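Local coordinates for protein enolase (alpha proteobacterium BAL199, PDB 3UGV) that binds magnesium and probably acts on a carboxylate substrate, as an enzyme of the mandelate racemase/muconate lactonizing type of the enolase superfamily, at residues P282-D295 with G309-P323. Sequence-based numbering, arbitrary orientation.
Sequences PREMHQALQAGACD and GWMRAAGVAGAWGIP
The indole of W320 carries L289 over one face: L289 CD1 sits 3.7 Å from the centroid of the five-membered ring, 19° off its normal, in a CH-pi contact. On the same face L289 CB lies 3.7 Å above the ring plane, over its centre. The carbonyl O of V316 lies in plane at the indole edge, and Q290 N approaches the ring obliquely. CG of W320 lies beside its own backbone N, and the indole reaches across to the last turn of helix 282-290. The ring also meets H286 and Q290 of the second subunit; exchanging W320 for an alanine would probably strip L289 of its aromatic cover and leave a gap at that interface. The other branch of L289, CD2, touches I322 CG1 at 4.1 Å, while V316 CG1 packs against L289 CD1. M285 has CG anti to its N (chi1 -179°) and bends only at its thioether, which brings CE to 3.8 Å from the CB of A313. At the start of helix 282-290, the P282 ring rests on R312 CB and the O of G309, P282 CG to that O 3.6 Å. Small A313 lets the chains come close here, with its CA 4.8 Å from that of P282. Beyond the helices, I322 CG2 meets the O of D295, whose carboxylate is held by R266 and the backbone N of L273. No hydrogen bond joins the segments, so two neighbouring outer helices of the barrel domain, nearly parallel at 21°, adhere through apolar contacts, and R312 NH1 turns outward to a salt bridge with E341 OE1 of the second subunit.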
loop_
_atom_site.group_PDB
_atom_site.type_symbol
_atom_site.label_atom_id
_atom_site.label_comp_id
_atom_site.label_asym_id
_atom_site.label_seq_id
_atom_site.Cartn_x
_atom_site.Cartn_y
_atom_site.Cartn_z
ATOM N N PRO F 282 2.289 -2.286 -24.973
ATOM C CA PRO F 282 3.145 -1.814 -23.877
ATOM C C PRO F 282 2.369 -1.468 -22.614
ATOM O O PRO F 282 2.896 -1.578 -21.504
ATOM C CB PRO F 282 3.800 -0.536 -24.452
ATOM C CG PRO F 282 3.598 -0.612 -25.952
ATOM C CD PRO F 282 2.340 -1.412 -26.164
ATOM N N ARG F 283 1.134 -1.024 -22.763
ATOM C CA ARG F 283 0.345 -0.738 -21.576
ATOM C C ARG F 283 0.161 -2.036 -20.777
ATOM O O ARG F 283 0.189 -2.032 -19.544
ATOM C CB ARG F 283 -0.990 -0.063 -21.914
ATOM C CG ARG F 283 -1.984 -0.019 -20.739
ATOM C CD ARG F 283 -3.077 0.985 -20.998
ATOM N NE ARG F 283 -2.527 2.337 -21.047
ATOM C CZ ARG F 283 -3.031 3.332 -21.771
ATOM N NH1 ARG F 283 -4.105 3.134 -22.517
ATOM N NH2 ARG F 283 -2.456 4.524 -21.755
ATOM N N GLU F 284 0.018 -3.154 -21.474
ATOM C CA GLU F 284 -0.140 -4.439 -20.796
ATOM C C GLU F 284 1.115 -4.815 -20.003
ATOM O O GLU F 284 1.017 -5.273 -18.866
ATOM C CB GLU F 284 -0.490 -5.518 -21.796
ATOM C CG GLU F 284 -1.380 -6.604 -21.259
ATOM C CD GLU F 284 -2.084 -7.350 -22.387
ATOM O OE1 GLU F 284 -1.683 -8.501 -22.695
ATOM O OE2 GLU F 284 -3.034 -6.770 -22.970
ATOM N N MET F 285 2.286 -4.598 -20.595
ATOM C CA MET F 285 3.559 -4.791 -19.902
ATOM C C MET F 285 3.633 -3.914 -18.637
ATOM O O MET F 285 4.037 -4.359 -17.554
ATOM C CB MET F 285 4.743 -4.448 -20.825
ATOM C CG MET F 285 6.110 -4.659 -20.138
ATOM S SD MET F 285 7.526 -4.189 -21.149
ATOM C CE MET F 285 7.581 -5.565 -22.277
ATOM N N HIS F 286 3.238 -2.663 -18.787
ATOM C CA HIS F 286 3.281 -1.698 -17.693
ATOM C C HIS F 286 2.391 -2.175 -16.526
ATOM O O HIS F 286 2.770 -2.072 -15.354
ATOM C CB HIS F 286 2.884 -0.309 -18.245
ATOM C CG HIS F 286 2.228 0.595 -17.248
ATOM N ND1 HIS F 286 2.930 1.251 -16.258
ATOM C CD2 HIS F 286 0.935 0.980 -17.113
ATOM C CE1 HIS F 286 2.095 1.989 -15.548
ATOM N NE2 HIS F 286 0.878 1.840 -16.043
ATOM N N GLN F 287 1.229 -2.736 -16.851
ATOM C CA GLN F 287 0.319 -3.255 -15.827
ATOM C C GLN F 287 0.885 -4.487 -15.121
ATOM O O GLN F 287 0.756 -4.626 -13.908
ATOM C CB GLN F 287 -1.039 -3.569 -16.445
ATOM C CG GLN F 287 -1.769 -2.320 -16.971
ATOM C CD GLN F 287 -3.074 -2.672 -17.661
ATOM O OE1 GLN F 287 -3.317 -3.844 -18.001
ATOM N NE2 GLN F 287 -3.934 -1.668 -17.858
ATOM N N ALA F 288 1.530 -5.363 -15.890
ATOM C CA ALA F 288 2.189 -6.526 -15.336
ATOM C C ALA F 288 3.279 -6.134 -14.350
ATOM O O ALA F 288 3.437 -6.782 -13.314
ATOM C CB ALA F 288 2.767 -7.381 -16.438
ATOM N N LEU F 289 4.032 -5.086 -14.679
ATOM C CA LEU F 289 5.135 -4.625 -13.823
ATOM C C LEU F 289 4.597 -3.979 -12.542
ATOM O O LEU F 289 5.086 -4.255 -11.446
ATOM C CB LEU F 289 6.080 -3.670 -14.580
ATOM C CG LEU F 289 6.730 -4.275 -15.836
ATOM C CD1 LEU F 289 7.671 -3.310 -16.540
ATOM C CD2 LEU F 289 7.466 -5.553 -15.495
ATOM N N GLN F 290 3.569 -3.146 -12.671
ATOM C CA GLN F 290 2.911 -2.595 -11.488
ATOM C C GLN F 290 2.397 -3.693 -10.581
ATOM O O GLN F 290 2.385 -3.534 -9.363
ATOM C CB GLN F 290 1.737 -1.708 -11.867
ATOM C CG GLN F 290 2.118 -0.398 -12.516
ATOM C CD GLN F 290 0.879 0.367 -12.944
ATOM O OE1 GLN F 290 -0.006 -0.191 -13.602
ATOM N NE2 GLN F 290 0.793 1.639 -12.551
ATOM N N ALA F 291 1.960 -4.803 -11.174
ATOM C CA ALA F 291 1.437 -5.918 -10.387
ATOM C C ALA F 291 2.566 -6.728 -9.754
ATOM O O ALA F 291 2.318 -7.631 -8.972
ATOM C CB ALA F 291 0.568 -6.806 -11.250
ATOM N N GLY F 292 3.809 -6.404 -10.099
ATOM C CA GLY F 292 4.942 -7.189 -9.643
ATOM C C GLY F 292 4.862 -8.632 -10.122
ATOM O O GLY F 292 5.131 -9.563 -9.351
ATOM N N ALA F 293 4.515 -8.812 -11.395
ATOM C CA ALA F 293 4.222 -10.140 -11.952
ATOM C C ALA F 293 5.428 -10.933 -12.503
ATOM O O ALA F 293 5.334 -12.136 -12.767
ATOM C CB ALA F 293 3.147 -10.017 -13.033
ATOM N N CYS F 294 6.560 -10.275 -12.697
ATOM C CA CYS F 294 7.690 -10.971 -13.292
ATOM C C CYS F 294 9.008 -10.281 -12.980
ATOM O O CYS F 294 9.024 -9.097 -12.649
ATOM C CB CYS F 294 7.511 -11.008 -14.802
ATOM S SG CYS F 294 7.235 -9.364 -15.488
ATOM N N ASP F 295 10.104 -11.026 -13.123
ATOM C CA ASP F 295 11.452 -10.472 -13.044
ATOM C C ASP F 295 12.005 -10.115 -14.434
ATOM O O ASP F 295 12.866 -9.246 -14.575
ATOM C CB ASP F 295 12.385 -11.490 -12.384
ATOM C CG ASP F 295 11.839 -12.020 -11.079
ATOM O OD1 ASP F 295 11.395 -13.188 -11.059
ATOM O OD2 ASP F 295 11.842 -11.267 -10.076
ATOM N N GLY F 309 5.368 -1.077 -31.227
ATOM C CA GLY F 309 5.100 -1.541 -29.873
ATOM C C GLY F 309 6.336 -1.975 -29.106
ATOM O O GLY F 309 6.441 -1.713 -27.909
ATOM N N TRP F 310 7.282 -2.629 -29.782
ATOM C CA TRP F 310 8.504 -3.047 -29.101
ATOM C C TRP F 310 9.273 -1.849 -28.561
ATOM O O TRP F 310 9.749 -1.870 -27.422
ATOM C CB TRP F 310 9.413 -3.864 -30.018
ATOM C CG TRP F 310 10.731 -4.175 -29.349
ATOM C CD1 TRP F 310 11.801 -3.347 -29.238
ATOM C CD2 TRP F 310 11.088 -5.384 -28.662
ATOM N NE1 TRP F 310 12.806 -3.964 -28.543
ATOM C CE2 TRP F 310 12.393 -5.216 -28.178
ATOM C CE3 TRP F 310 10.429 -6.594 -28.423
ATOM C CZ2 TRP F 310 13.063 -6.216 -27.467
ATOM C CZ3 TRP F 310 11.088 -7.582 -27.711
ATOM C CH2 TRP F 310 12.392 -7.388 -27.247
ATOM N N MET F 311 9.401 -0.801 -29.373
ATOM C CA MET F 311 10.211 0.348 -28.968
ATOM C C MET F 311 9.587 1.050 -27.771
ATOM O O MET F 311 10.289 1.518 -26.880
ATOM C CB MET F 311 10.429 1.339 -30.127
ATOM C CG MET F 311 11.225 0.782 -31.334
ATOM S SD MET F 311 12.765 -0.073 -30.935
ATOM C CE MET F 311 13.670 1.203 -30.077
ATOM N N ARG F 312 8.261 1.123 -27.755
ATOM C CA ARG F 312 7.557 1.712 -26.624
ATOM C C ARG F 312 7.745 0.874 -25.364
ATOM O O ARG F 312 7.938 1.409 -24.270
ATOM C CB ARG F 312 6.077 1.893 -26.957
ATOM C CG ARG F 312 5.873 3.021 -27.958
ATOM C CD ARG F 312 4.462 3.101 -28.483
ATOM N NE ARG F 312 4.418 3.870 -29.722
ATOM C CZ ARG F 312 3.309 4.340 -30.283
ATOM N NH1 ARG F 312 2.128 4.142 -29.711
ATOM N NH2 ARG F 312 3.388 5.014 -31.421
ATOM N N ALA F 313 7.715 -0.444 -25.542
ATOM C CA ALA F 313 7.856 -1.375 -24.442
ATOM C C ALA F 313 9.289 -1.358 -23.947
ATOM O O ALA F 313 9.528 -1.501 -22.751
ATOM C CB ALA F 313 7.446 -2.788 -24.871
ATOM N N ALA F 314 10.235 -1.167 -24.867
ATOM C CA ALA F 314 11.644 -1.027 -24.500
ATOM C C ALA F 314 11.815 0.170 -23.582
ATOM O O ALA F 314 12.637 0.151 -22.658
ATOM C CB ALA F 314 12.516 -0.845 -25.752
ATOM N N GLY F 315 11.054 1.221 -23.875
ATOM C CA GLY F 315 10.998 2.406 -23.045
ATOM C C GLY F 315 10.437 2.158 -21.657
ATOM O O GLY F 315 10.973 2.667 -20.687
ATOM N N VAL F 316 9.353 1.390 -21.551
ATOM C CA VAL F 316 8.853 0.984 -20.240
ATOM C C VAL F 316 9.884 0.108 -19.518
ATOM O O VAL F 316 10.234 0.363 -18.369
ATOM C CB VAL F 316 7.529 0.201 -20.331
ATOM C CG1 VAL F 316 7.117 -0.243 -18.964
ATOM C CG2 VAL F 316 6.416 1.055 -20.955
ATOM N N ALA F 317 10.384 -0.913 -20.205
ATOM C CA ALA F 317 11.328 -1.847 -19.601
ATOM C C ALA F 317 12.537 -1.094 -19.108
ATOM O O ALA F 317 12.996 -1.301 -17.984
ATOM C CB ALA F 317 11.747 -2.903 -20.593
ATOM N N GLY F 318 13.056 -0.207 -19.947
ATOM C CA GLY F 318 14.216 0.580 -19.569
ATOM C C GLY F 318 13.993 1.350 -18.280
ATOM O O GLY F 318 14.834 1.327 -17.385
ATOM N N ALA F 319 12.860 2.043 -18.179
ATOM C CA ALA F 319 12.578 2.852 -16.994
ATOM C C ALA F 319 12.569 1.997 -15.715
ATOM O O ALA F 319 13.116 2.385 -14.685
ATOM C CB ALA F 319 11.266 3.581 -17.164
ATOM N N TRP F 320 11.948 0.827 -15.801
ATOM C CA TRP F 320 11.888 -0.113 -14.697
ATOM C C TRP F 320 13.222 -0.822 -14.475
ATOM O O TRP F 320 13.492 -1.335 -13.390
ATOM C CB TRP F 320 10.807 -1.174 -14.967
ATOM C CG TRP F 320 9.414 -0.776 -14.577
ATOM C CD1 TRP F 320 8.493 -0.106 -15.348
ATOM C CD2 TRP F 320 8.767 -1.041 -13.326
ATOM N NE1 TRP F 320 7.327 0.077 -14.642
ATOM C CE2 TRP F 320 7.464 -0.492 -13.402
ATOM C CE3 TRP F 320 9.168 -1.679 -12.141
ATOM C CZ2 TRP F 320 6.557 -0.567 -12.344
ATOM C CZ3 TRP F 320 8.266 -1.756 -11.093
ATOM C CH2 TRP F 320 6.973 -1.200 -11.202
ATOM N N GLY F 321 14.045 -0.903 -15.513
ATOM C CA GLY F 321 15.282 -1.649 -15.396
ATOM C C GLY F 321 15.130 -3.152 -15.593
ATOM O O GLY F 321 16.000 -3.915 -15.198
ATOM N N ILE F 322 14.037 -3.579 -16.219
ATOM C CA ILE F 322 13.751 -5.001 -16.396
ATOM C C ILE F 322 14.455 -5.523 -17.637
ATOM O O ILE F 322 14.300 -4.952 -18.708
ATOM C CB ILE F 322 12.235 -5.261 -16.589
ATOM C CG1 ILE F 322 11.426 -4.631 -15.464
ATOM C CG2 ILE F 322 11.956 -6.744 -16.602
ATOM C CD1 ILE F 322 11.547 -5.363 -14.145
ATOM N N PRO F 323 15.233 -6.611 -17.509
ATOM C CA PRO F 323 15.894 -7.108 -18.725
ATOM C C PRO F 323 14.873 -7.661 -19.715
ATOM O O PRO F 323 13.935 -8.352 -19.337
ATOM C CB PRO F 323 16.818 -8.206 -18.208
ATOM C CG PRO F 323 17.004 -7.888 -16.752
ATOM C CD PRO F 323 15.715 -7.289 -16.298
#